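PDB 4DNX: sulfate adenylyltransferase, which catalyses the transfer of the adenylyl group of ATP to sulfate, giving adenosine 5'-phosphosulfate and diphosphate. Local coordinates for residues E27-S38 with I93-P104; M46-L55 with L279-M287. All blocks are in the same frame, centred on the assembly; numbering follows the deposited sequence.

Overall arrangement
Contact 1 joins two pieces of the PUA-like domain to each other, whereas contact 2 joins that domain to the Rossmann-like ATP-sulfurylase domain. Contact 1 is partly buried and lies about 26 Å from the centre of the chain; contact 2 is buried, about 10 Å from it. Their centres are 24 Å apart and their nearest atoms about 8 Å, but the chain links them closely, since strand 33-35 of contact 1 is followed, after two residues, by helix 38-48 of contact 2. The chemistry follows the place: towards the surface, a parallel strand ladder is flanked by arginine-glutamate salt bridges, while in the interior aromatic rings and a methionine surround neutral hydrogen bonds to backbone carbonyls.

Contact 1. Residues E27-S38 with I93-P104; sequences EAESLPSVIVSS and IAGATRIALRDP
Four backbone hydrogen bonds pair strands 33-35 and 98-102 in parallel: Ala100 N to Pro32 O, Val34 N to Ala100 O, Arg102 N to Val34 O, and Val36 N to Arg102 O. On its other edge strand 98-102 pairs antiparallel with strand 111-116.

Ionic contacts flank the ladder. Arg98 grips Glu27 side-on, NE giving 2.8 Å to OE2 and NH2 3.1 Å to OE1, both oxygens met on their syn side, the planes 32° apart. Glu27 CG, anti to the backbone N (chi1 -170°), starts an extended chain that reaches the arginine. Arg98 NH1 also forms a salt bridge with Asp116. A leucine in place of Arg98 would probably leave the Glu27 carboxylate without its two-pronged partner and remove the Asp116 salt bridge. Arg102 NH2 meets Glu29 OE1 at 3.3 Å from above the carboxylate plane, while its NE makes a weak bond to Ser33 OG and NH1 reaches Asn109 O. Two waters also bridge Arg102 to 27-38.

Apolar contacts gather on the face of Val34 and Leu101. Val34 CG2 lies 3.8 Å from Leu101 CD2, and Val34 CG1 is equally close to Ile93 CG2; the branched valine serves both partners. On the Arg102 face, small Ala100 lets Ala28 CB within 4.2 Å of its own CB.

The neutral ladder sets the register, and the charged pairs probably tie helix 18-28 and its following turn to the sheet.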
loop_
_atom_site.group_PDB
_atom_site.type_symbol
_atom_site.label_atom_id
_atom_site.label_comp_id
_atom_site.label_asym_id
_atom_site.label_seq_id
_atom_site.Cartn_x
_atom_site.Cartn_y
_atom_site.Cartn_z
ATOM N N GLU A 27 -9.534 21.687 8.837
ATOM C CA GLU A 27 -10.478 22.630 8.219
ATOM C C GLU A 27 -11.810 21.967 7.910
ATOM O O GLU A 27 -12.867 22.580 8.101
ATOM C CB GLU A 27 -9.909 23.171 6.901
ATOM C CG GLU A 27 -10.706 24.331 6.314
ATOM C CD GLU A 27 -10.268 24.757 4.908
ATOM O OE1 GLU A 27 -9.275 24.202 4.373
ATOM O OE2 GLU A 27 -10.941 25.658 4.322
ATOM N N ALA A 28 -11.736 20.746 7.392
ATOM C CA ALA A 28 -12.936 20.055 6.933
ATOM C C ALA A 28 -13.934 19.796 8.062
ATOM O O ALA A 28 -15.148 19.695 7.799
ATOM C CB ALA A 28 -12.566 18.739 6.195
ATOM N N GLU A 29 -13.461 19.724 9.314
ATOM C CA GLU A 29 -14.370 19.431 10.442
ATOM C C GLU A 29 -15.330 20.605 10.768
ATOM O O GLU A 29 -16.335 20.425 11.480
ATOM C CB GLU A 29 -13.601 18.929 11.681
ATOM C CG GLU A 29 -12.916 17.532 11.497
ATOM C CD GLU A 29 -13.845 16.388 10.948
ATOM O OE1 GLU A 29 -15.062 16.359 11.273
ATOM O OE2 GLU A 29 -13.342 15.494 10.219
ATOM N N SER A 30 -15.025 21.802 10.252
ATOM C CA SER A 30 -15.899 22.942 10.413
ATOM C C SER A 30 -16.607 23.396 9.131
ATOM O O SER A 30 -17.352 24.375 9.146
ATOM C CB SER A 30 -15.120 24.120 10.999
ATOM O OG SER A 30 -14.683 23.791 12.309
ATOM N N LEU A 31 -16.341 22.738 8.012
ATOM C CA LEU A 31 -16.966 23.108 6.748
ATOM C C LEU A 31 -18.426 22.582 6.678
ATOM O O LEU A 31 -18.723 21.530 7.276
ATOM C CB LEU A 31 -16.178 22.472 5.572
ATOM C CG LEU A 31 -14.835 23.121 5.199
ATOM C CD1 LEU A 31 -14.159 22.346 4.059
ATOM C CD2 LEU A 31 -15.029 24.591 4.830
ATOM N N PRO A 32 -19.317 23.282 5.952
ATOM C CA PRO A 32 -20.604 22.641 5.554
ATOM C C PRO A 32 -20.287 21.351 4.805
ATOM O O PRO A 32 -19.311 21.285 4.043
ATOM C CB PRO A 32 -21.213 23.629 4.553
ATOM C CG PRO A 32 -20.404 24.948 4.736
ATOM C CD PRO A 32 -19.038 24.482 5.140
ATOM N N SER A 33 -21.117 20.337 4.974
ATOM C CA SER A 33 -20.756 19.037 4.407
ATOM C C SER A 33 -21.968 18.316 3.818
ATOM O O SER A 33 -23.110 18.636 4.175
ATOM C CB SER A 33 -20.055 18.178 5.482
ATOM O OG SER A 33 -20.930 17.782 6.546
ATOM N N VAL A 34 -21.708 17.380 2.912
ATOM C CA VAL A 34 -22.792 16.556 2.341
ATOM C C VAL A 34 -22.256 15.144 2.318
ATOM O O VAL A 34 -21.067 14.964 2.121
ATOM C CB VAL A 34 -23.189 16.961 0.897
ATOM C CG1 VAL A 34 -23.973 18.321 0.888
ATOM C CG2 VAL A 34 -21.978 17.005 -0.033
ATOM N N ILE A 35 -23.137 14.158 2.515
ATOM C CA ILE A 35 -22.739 12.729 2.302
ATOM C C ILE A 35 -23.029 12.400 0.833
ATOM O O ILE A 35 -24.164 12.588 0.362
ATOM C CB ILE A 35 -23.524 11.778 3.272
ATOM C CG1 ILE A 35 -23.153 12.079 4.746
ATOM C CG2 ILE A 35 -23.332 10.302 2.826
ATOM C CD1 ILE A 35 -24.308 11.784 5.748
ATOM N N VAL A 36 -22.012 11.955 0.095
ATOM C CA VAL A 36 -22.150 11.777 -1.355
ATOM C C VAL A 36 -22.618 10.340 -1.660
ATOM O O VAL A 36 -22.674 9.502 -0.750
ATOM C CB VAL A 36 -20.813 12.107 -2.115
ATOM C CG1 VAL A 36 -20.440 13.571 -1.879
ATOM C CG2 VAL A 36 -19.633 11.181 -1.743
ATOM N N SER A 37 -22.960 10.056 -2.911
ATOM C CA SER A 37 -23.303 8.649 -3.249
ATOM C C SER A 37 -22.057 7.772 -3.268
ATOM O O SER A 37 -20.914 8.248 -3.412
ATOM C CB SER A 37 -23.980 8.566 -4.617
ATOM O OG SER A 37 -23.070 8.924 -5.662
ATOM N N SER A 38 -22.260 6.463 -3.186
ATOM C CA SER A 38 -21.105 5.564 -3.360
ATOM C C SER A 38 -20.425 5.769 -4.737
ATOM O O SER A 38 -19.162 5.643 -4.834
ATOM C CB SER A 38 -21.544 4.099 -3.113
ATOM O OG SER A 38 -20.490 3.172 -3.214
ATOM N N ILE A 93 -25.456 23.071 1.787
ATOM C CA ILE A 93 -24.262 23.814 1.380
ATOM C C ILE A 93 -24.596 25.070 0.557
ATOM O O ILE A 93 -23.738 25.601 -0.176
ATOM C CB ILE A 93 -23.307 22.907 0.582
ATOM C CG1 ILE A 93 -24.025 22.320 -0.633
ATOM C CG2 ILE A 93 -22.722 21.819 1.503
ATOM C CD1 ILE A 93 -23.085 21.630 -1.656
ATOM N N ALA A 94 -25.836 25.541 0.689
ATOM C CA ALA A 94 -26.305 26.716 -0.047
ATOM C C ALA A 94 -25.390 27.915 0.207
ATOM O O ALA A 94 -25.188 28.333 1.354
ATOM C CB ALA A 94 -27.756 27.046 0.331
ATOM N N GLY A 95 -24.783 28.413 -0.868
ATOM C CA GLY A 95 -23.959 29.616 -0.803
ATOM C C GLY A 95 -22.538 29.401 -0.330
ATOM O O GLY A 95 -21.767 30.366 -0.224
ATOM N N ALA A 96 -22.182 28.146 -0.045
ATOM C CA ALA A 96 -20.845 27.811 0.417
ATOM C C ALA A 96 -19.931 27.645 -0.785
ATOM O O ALA A 96 -20.343 27.060 -1.791
ATOM C CB ALA A 96 -20.877 26.514 1.234
ATOM N N THR A 97 -18.691 28.125 -0.695
ATOM C CA THR A 97 -17.779 27.920 -1.842
ATOM C C THR A 97 -16.806 26.764 -1.623
ATOM O O THR A 97 -16.093 26.376 -2.546
ATOM C CB THR A 97 -16.997 29.191 -2.253
ATOM O OG1 THR A 97 -16.400 29.782 -1.097
ATOM C CG2 THR A 97 -17.921 30.200 -2.917
ATOM N N ARG A 98 -16.758 26.270 -0.391
ATOM C CA ARG A 98 -15.824 25.227 0.014
ATOM C C ARG A 98 -16.585 24.327 0.998
ATOM O O ARG A 98 -17.200 24.838 1.964
ATOM C CB ARG A 98 -14.635 25.883 0.692
ATOM C CG ARG A 98 -13.501 24.992 1.032
ATOM C CD ARG A 98 -12.275 25.905 1.094
ATOM N NE ARG A 98 -11.121 25.185 1.576
ATOM C CZ ARG A 98 -10.317 24.467 0.799
ATOM N NH1 ARG A 98 -10.540 24.390 -0.507
ATOM N NH2 ARG A 98 -9.280 23.831 1.331
ATOM N N ILE A 99 -16.588 23.014 0.713
ATOM C CA ILE A 99 -17.418 22.076 1.469
ATOM C C ILE A 99 -16.643 20.784 1.694
ATOM O O ILE A 99 -15.631 20.542 1.014
ATOM C CB ILE A 99 -18.746 21.775 0.735
ATOM C CG1 ILE A 99 -18.478 20.981 -0.571
ATOM C CG2 ILE A 99 -19.510 23.090 0.479
ATOM C CD1 ILE A 99 -19.754 20.378 -1.234
ATOM N N ALA A 100 -17.094 19.965 2.639
ATOM C CA ALA A 100 -16.500 18.634 2.887
ATOM C C ALA A 100 -17.432 17.595 2.273
ATOM O O ALA A 100 -18.661 17.673 2.426
ATOM C CB ALA A 100 -16.333 18.372 4.399
ATOM N N LEU A 101 -16.851 16.648 1.551
ATOM C CA LEU A 101 -17.604 15.490 1.001
ATOM C C LEU A 101 -17.372 14.297 1.934
ATOM O O LEU A 101 -16.239 13.911 2.176
ATOM C CB LEU A 101 -17.097 15.156 -0.403
ATOM C CG LEU A 101 -17.091 16.272 -1.457
ATOM C CD1 LEU A 101 -16.651 15.730 -2.799
ATOM C CD2 LEU A 101 -18.473 16.999 -1.540
ATOM N N ARG A 102 -18.460 13.720 2.468
ATOM C CA ARG A 102 -18.372 12.686 3.503
ATOM C C ARG A 102 -18.687 11.329 2.860
ATOM O O ARG A 102 -19.457 11.271 1.920
ATOM C CB ARG A 102 -19.321 13.002 4.642
ATOM C CG ARG A 102 -18.766 14.182 5.522
ATOM C CD ARG A 102 -19.672 14.519 6.684
ATOM N NE ARG A 102 -19.009 15.486 7.578
ATOM C CZ ARG A 102 -18.129 15.210 8.557
ATOM N NH1 ARG A 102 -17.679 13.957 8.799
ATOM N NH2 ARG A 102 -17.626 16.220 9.264
ATOM N N ASP A 103 -18.048 10.276 3.366
ATOM C CA ASP A 103 -18.048 8.937 2.773
ATOM C C ASP A 103 -19.330 8.168 3.197
ATOM O O ASP A 103 -19.548 7.945 4.379
ATOM C CB ASP A 103 -16.810 8.191 3.312
ATOM C CG ASP A 103 -16.430 7.008 2.475
ATOM O OD1 ASP A 103 -17.305 6.385 1.791
ATOM O OD2 ASP A 103 -15.199 6.692 2.464
ATOM N N PRO A 104 -20.112 7.710 2.216
ATOM C CA PRO A 104 -21.303 6.907 2.549
ATOM C C PRO A 104 -20.991 5.484 2.991
ATOM O O PRO A 104 -21.894 4.795 3.527
ATOM C CB PRO A 104 -22.083 6.891 1.224
ATOM C CG PRO A 104 -21.022 6.888 0.158
ATOM C CD PRO A 104 -20.014 7.933 0.766
HETATM O O HOH W 1 -17.610 18.948 8.222
HETATM O O HOH W 2 -15.964 13.485 10.962
#

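Contact 2. Residues M46-L55 with L279-M287; sequences MLGAGYFSPL and LHAYFRQNM
Leu279 starts the contact by setting CD1 3.8 Å from Phe52 CE1, their side chains crossing at about a right angle.

Three residues on, Tyr282 sends its hydroxyl to Ser53 O, OH to O 2.8 Å. With CG anti to the backbone N (chi1 -175°), the ring reaches the end of the Gly50-Ser53 turn; tyrosine suits the place as an apolar ring with a donor at its far end.

Phe283 is sandwiched: Met46 CE makes a CH-pi contact over the centre of one ring face, 3.7 Å from the centroid, its sulfur farther out above the same face in a Met-aromatic contact, and backbone His280 O of its own helix lies over the other. Its CB packs on Tyr51 CB, and its CD2 comes to the edge of the Phe52 ring. Tyr51 turns its ring at 78° to that of Phe283, and its hydroxyl is hydrogen-bonded to Arg178 O and His227 NE2.

Asn286 then spends ND2 on two backbone carbonyls, Tyr51 O at 3.0 Å and Ser53 O at 3.1 Å, while OD1 accepts from Val5 N, which fixes the amide's rotation. Tyr282 OH and Asn286 ND2 reach Ser53 O from opposite faces of its carbonyl plane. Met287 CB closes the row against Tyr51 CE1.

Segment 46-55 leaves its helix through a Schellman motif at Gly50; helix 274-287 of the Rossmann-like domain receives the type I turn that follows, a buried interface between domains.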
loop_
_atom_site.group_PDB
_atom_site.type_symbol
_atom_site.label_atom_id
_atom_site.label_comp_id
_atom_site.label_asym_id
_atom_site.label_seq_id
_atom_site.Cartn_x
_atom_site.Cartn_y
_atom_site.Cartn_z
ATOM N N MET A 46 -10.782 7.366 -7.149
ATOM C CA MET A 46 -10.049 7.164 -8.429
ATOM C C MET A 46 -9.304 8.471 -8.789
ATOM O O MET A 46 -8.145 8.434 -9.240
ATOM C CB MET A 46 -10.972 6.711 -9.585
ATOM C CG MET A 46 -11.584 5.303 -9.356
ATOM S SD MET A 46 -10.295 4.014 -9.553
ATOM C CE MET A 46 -10.285 3.860 -11.294
ATOM N N LEU A 47 -9.960 9.608 -8.592
ATOM C CA LEU A 47 -9.264 10.893 -8.805
ATOM C C LEU A 47 -8.076 11.075 -7.834
ATOM O O LEU A 47 -6.976 11.551 -8.231
ATOM C CB LEU A 47 -10.281 12.045 -8.579
ATOM C CG LEU A 47 -11.211 12.273 -9.801
ATOM C CD1 LEU A 47 -12.412 13.106 -9.306
ATOM C CD2 LEU A 47 -10.445 12.972 -10.917
ATOM N N GLY A 48 -8.290 10.772 -6.557
ATOM C CA GLY A 48 -7.235 10.860 -5.523
ATOM C C GLY A 48 -6.025 10.002 -5.865
ATOM O O GLY A 48 -4.903 10.412 -5.631
ATOM N N ALA A 49 -6.294 8.834 -6.453
ATOM C CA ALA A 49 -5.252 7.786 -6.654
ATOM C C ALA A 49 -4.579 7.925 -8.015
ATOM O O ALA A 49 -3.679 7.134 -8.344
ATOM C CB ALA A 49 -5.909 6.410 -6.527
ATOM N N GLY A 50 -4.969 8.934 -8.802
ATOM C CA GLY A 50 -4.315 9.207 -10.103
ATOM C C GLY A 50 -4.864 8.397 -11.286
ATOM O O GLY A 50 -4.431 8.577 -12.440
ATOM N N TYR A 51 -5.818 7.508 -11.033
ATOM C CA TYR A 51 -6.393 6.722 -12.118
ATOM C C TYR A 51 -7.145 7.594 -13.152
ATOM O O TYR A 51 -7.191 7.255 -14.346
ATOM C CB TYR A 51 -7.334 5.674 -11.552
ATOM C CG TYR A 51 -6.608 4.514 -10.878
ATOM C CD1 TYR A 51 -5.872 3.594 -11.647
ATOM C CD2 TYR A 51 -6.676 4.329 -9.483
ATOM C CE1 TYR A 51 -5.201 2.520 -11.036
ATOM C CE2 TYR A 51 -6.041 3.281 -8.837
ATOM C CZ TYR A 51 -5.297 2.357 -9.637
ATOM O OH TYR A 51 -4.684 1.302 -9.018
ATOM N N PHE A 52 -7.766 8.697 -12.698
ATOM C CA PHE A 52 -8.523 9.564 -13.608
ATOM C C PHE A 52 -7.758 10.849 -13.926
ATOM O O PHE A 52 -8.320 11.880 -14.319
ATOM C CB PHE A 52 -9.918 9.871 -13.029
ATOM C CG PHE A 52 -10.864 8.687 -12.987
ATOM C CD1 PHE A 52 -10.583 7.446 -13.603
ATOM C CD2 PHE A 52 -12.037 8.816 -12.279
ATOM C CE1 PHE A 52 -11.503 6.392 -13.546
ATOM C CE2 PHE A 52 -12.984 7.744 -12.198
ATOM C CZ PHE A 52 -12.717 6.556 -12.802
ATOM N N SER A 53 -6.430 10.763 -13.835
ATOM C CA SER A 53 -5.615 11.902 -14.231
ATOM C C SER A 53 -5.739 12.287 -15.717
ATOM O O SER A 53 -5.978 11.380 -16.546
ATOM C CB SER A 53 -4.117 11.544 -14.002
ATOM O OG SER A 53 -3.243 12.605 -14.434
ATOM N N PRO A 54 -6.064 13.554 -15.941
ATOM C CA PRO A 54 -5.450 14.687 -15.252
ATOM C C PRO A 54 -6.647 15.496 -14.723
ATOM O O PRO A 54 -6.510 16.708 -14.448
ATOM C CB PRO A 54 -4.727 15.463 -16.364
ATOM C CG PRO A 54 -5.584 15.255 -17.545
ATOM C CD PRO A 54 -6.064 13.809 -17.413
ATOM N N LEU A 55 -7.821 14.871 -14.594
ATOM C CA LEU A 55 -9.007 15.645 -14.188
ATOM C C LEU A 55 -8.916 16.128 -12.740
ATOM O O LEU A 55 -8.329 15.470 -11.869
ATOM C CB LEU A 55 -10.289 14.812 -14.382
ATOM C CG LEU A 55 -10.878 14.808 -15.807
ATOM C CD1 LEU A 55 -9.909 14.315 -16.832
ATOM C CD2 LEU A 55 -12.108 13.908 -15.831
ATOM N N LEU A 279 -13.192 3.248 -20.390
ATOM C CA LEU A 279 -12.751 3.775 -19.092
ATOM C C LEU A 279 -11.626 2.914 -18.487
ATOM O O LEU A 279 -10.606 3.450 -17.999
ATOM C CB LEU A 279 -13.940 3.842 -18.132
ATOM C CG LEU A 279 -13.586 4.463 -16.788
ATOM C CD1 LEU A 279 -13.146 5.944 -16.977
ATOM C CD2 LEU A 279 -14.816 4.355 -15.840
ATOM N N HIS A 280 -11.813 1.580 -18.529
ATOM C CA HIS A 280 -10.781 0.611 -18.088
ATOM C C HIS A 280 -9.454 0.813 -18.788
ATOM O O HIS A 280 -8.434 0.842 -18.114
ATOM C CB HIS A 280 -11.248 -0.810 -18.339
ATOM C CG HIS A 280 -12.322 -1.278 -17.412
ATOM N ND1 HIS A 280 -12.985 -2.479 -17.614
ATOM C CD2 HIS A 280 -12.855 -0.727 -16.296
ATOM C CE1 HIS A 280 -13.875 -2.646 -16.643
ATOM N NE2 HIS A 280 -13.812 -1.601 -15.827
ATOM N N ALA A 281 -9.473 0.976 -20.114
ATOM C CA ALA A 281 -8.240 1.231 -20.876
ATOM C C ALA A 281 -7.590 2.546 -20.438
ATOM O O ALA A 281 -6.356 2.635 -20.235
ATOM C CB ALA A 281 -8.507 1.186 -22.395
ATOM N N TYR A 282 -8.427 3.554 -20.220
ATOM C CA TYR A 282 -7.930 4.865 -19.813
ATOM C C TYR A 282 -7.133 4.783 -18.503
ATOM O O TYR A 282 -5.957 5.234 -18.452
ATOM C CB TYR A 282 -9.131 5.772 -19.641
ATOM C CG TYR A 282 -8.780 7.226 -19.333
ATOM C CD1 TYR A 282 -8.355 7.600 -18.054
ATOM C CD2 TYR A 282 -8.910 8.186 -20.313
ATOM C CE1 TYR A 282 -8.006 8.957 -17.789
ATOM C CE2 TYR A 282 -8.597 9.530 -20.084
ATOM C CZ TYR A 282 -8.139 9.899 -18.810
ATOM O OH TYR A 282 -7.810 11.222 -18.598
ATOM N N PHE A 283 -7.723 4.202 -17.457
ATOM C CA PHE A 283 -7.007 4.181 -16.180
ATOM C C PHE A 283 -5.843 3.189 -16.112
ATOM O O PHE A 283 -4.882 3.402 -15.354
ATOM C CB PHE A 283 -7.919 4.188 -14.934
ATOM C CG PHE A 283 -8.744 2.950 -14.685
ATOM C CD1 PHE A 283 -8.194 1.832 -14.056
ATOM C CD2 PHE A 283 -10.131 3.013 -14.888
ATOM C CE1 PHE A 283 -9.036 0.699 -13.734
ATOM C CE2 PHE A 283 -10.982 1.922 -14.590
ATOM C CZ PHE A 283 -10.438 0.764 -13.991
ATOM N N ARG A 284 -5.907 2.172 -16.976
ATOM C CA ARG A 284 -4.793 1.232 -17.060
ATOM C C ARG A 284 -3.604 1.884 -17.740
ATOM O O ARG A 284 -2.442 1.562 -17.432
ATOM C CB ARG A 284 -5.213 -0.068 -17.765
ATOM C CG ARG A 284 -5.625 -1.191 -16.809
ATOM C CD ARG A 284 -6.771 -0.821 -16.036
ATOM N NE ARG A 284 -7.291 -1.754 -14.998
ATOM C CZ ARG A 284 -8.474 -2.380 -14.989
ATOM N NH1 ARG A 284 -9.277 -2.397 -16.052
ATOM N NH2 ARG A 284 -8.879 -3.007 -13.877
ATOM N N GLN A 285 -3.848 2.770 -18.694
ATOM C CA GLN A 285 -2.717 3.515 -19.295
ATOM C C GLN A 285 -2.121 4.410 -18.223
ATOM O O GLN A 285 -0.878 4.502 -18.101
ATOM C CB GLN A 285 -3.154 4.327 -20.523
ATOM C CG GLN A 285 -1.956 5.067 -21.175
ATOM C CD GLN A 285 -2.313 5.790 -22.465
ATOM O OE1 GLN A 285 -3.091 5.289 -23.290
ATOM N NE2 GLN A 285 -1.689 6.955 -22.679
ATOM N N ASN A 286 -2.987 5.075 -17.445
ATOM C CA ASN A 286 -2.454 5.920 -16.350
ATOM C C ASN A 286 -1.551 5.189 -15.329
ATOM O O ASN A 286 -0.563 5.738 -14.880
ATOM C CB ASN A 286 -3.588 6.681 -15.634
ATOM C CG ASN A 286 -3.949 7.952 -16.359
ATOM O OD1 ASN A 286 -3.146 8.480 -17.133
ATOM N ND2 ASN A 286 -5.134 8.483 -16.078
ATOM N N MET A 287 -1.885 3.941 -15.018
ATOM C CA MET A 287 -1.091 3.144 -14.090
ATOM C C MET A 287 0.201 2.579 -14.747
ATOM O O MET A 287 1.093 2.151 -14.012
ATOM C CB MET A 287 -1.964 2.080 -13.418
ATOM C CG MET A 287 -1.991 0.804 -14.184
ATOM S SD MET A 287 -3.214 -0.310 -13.422
ATOM C CE MET A 287 -2.850 -1.803 -14.397
#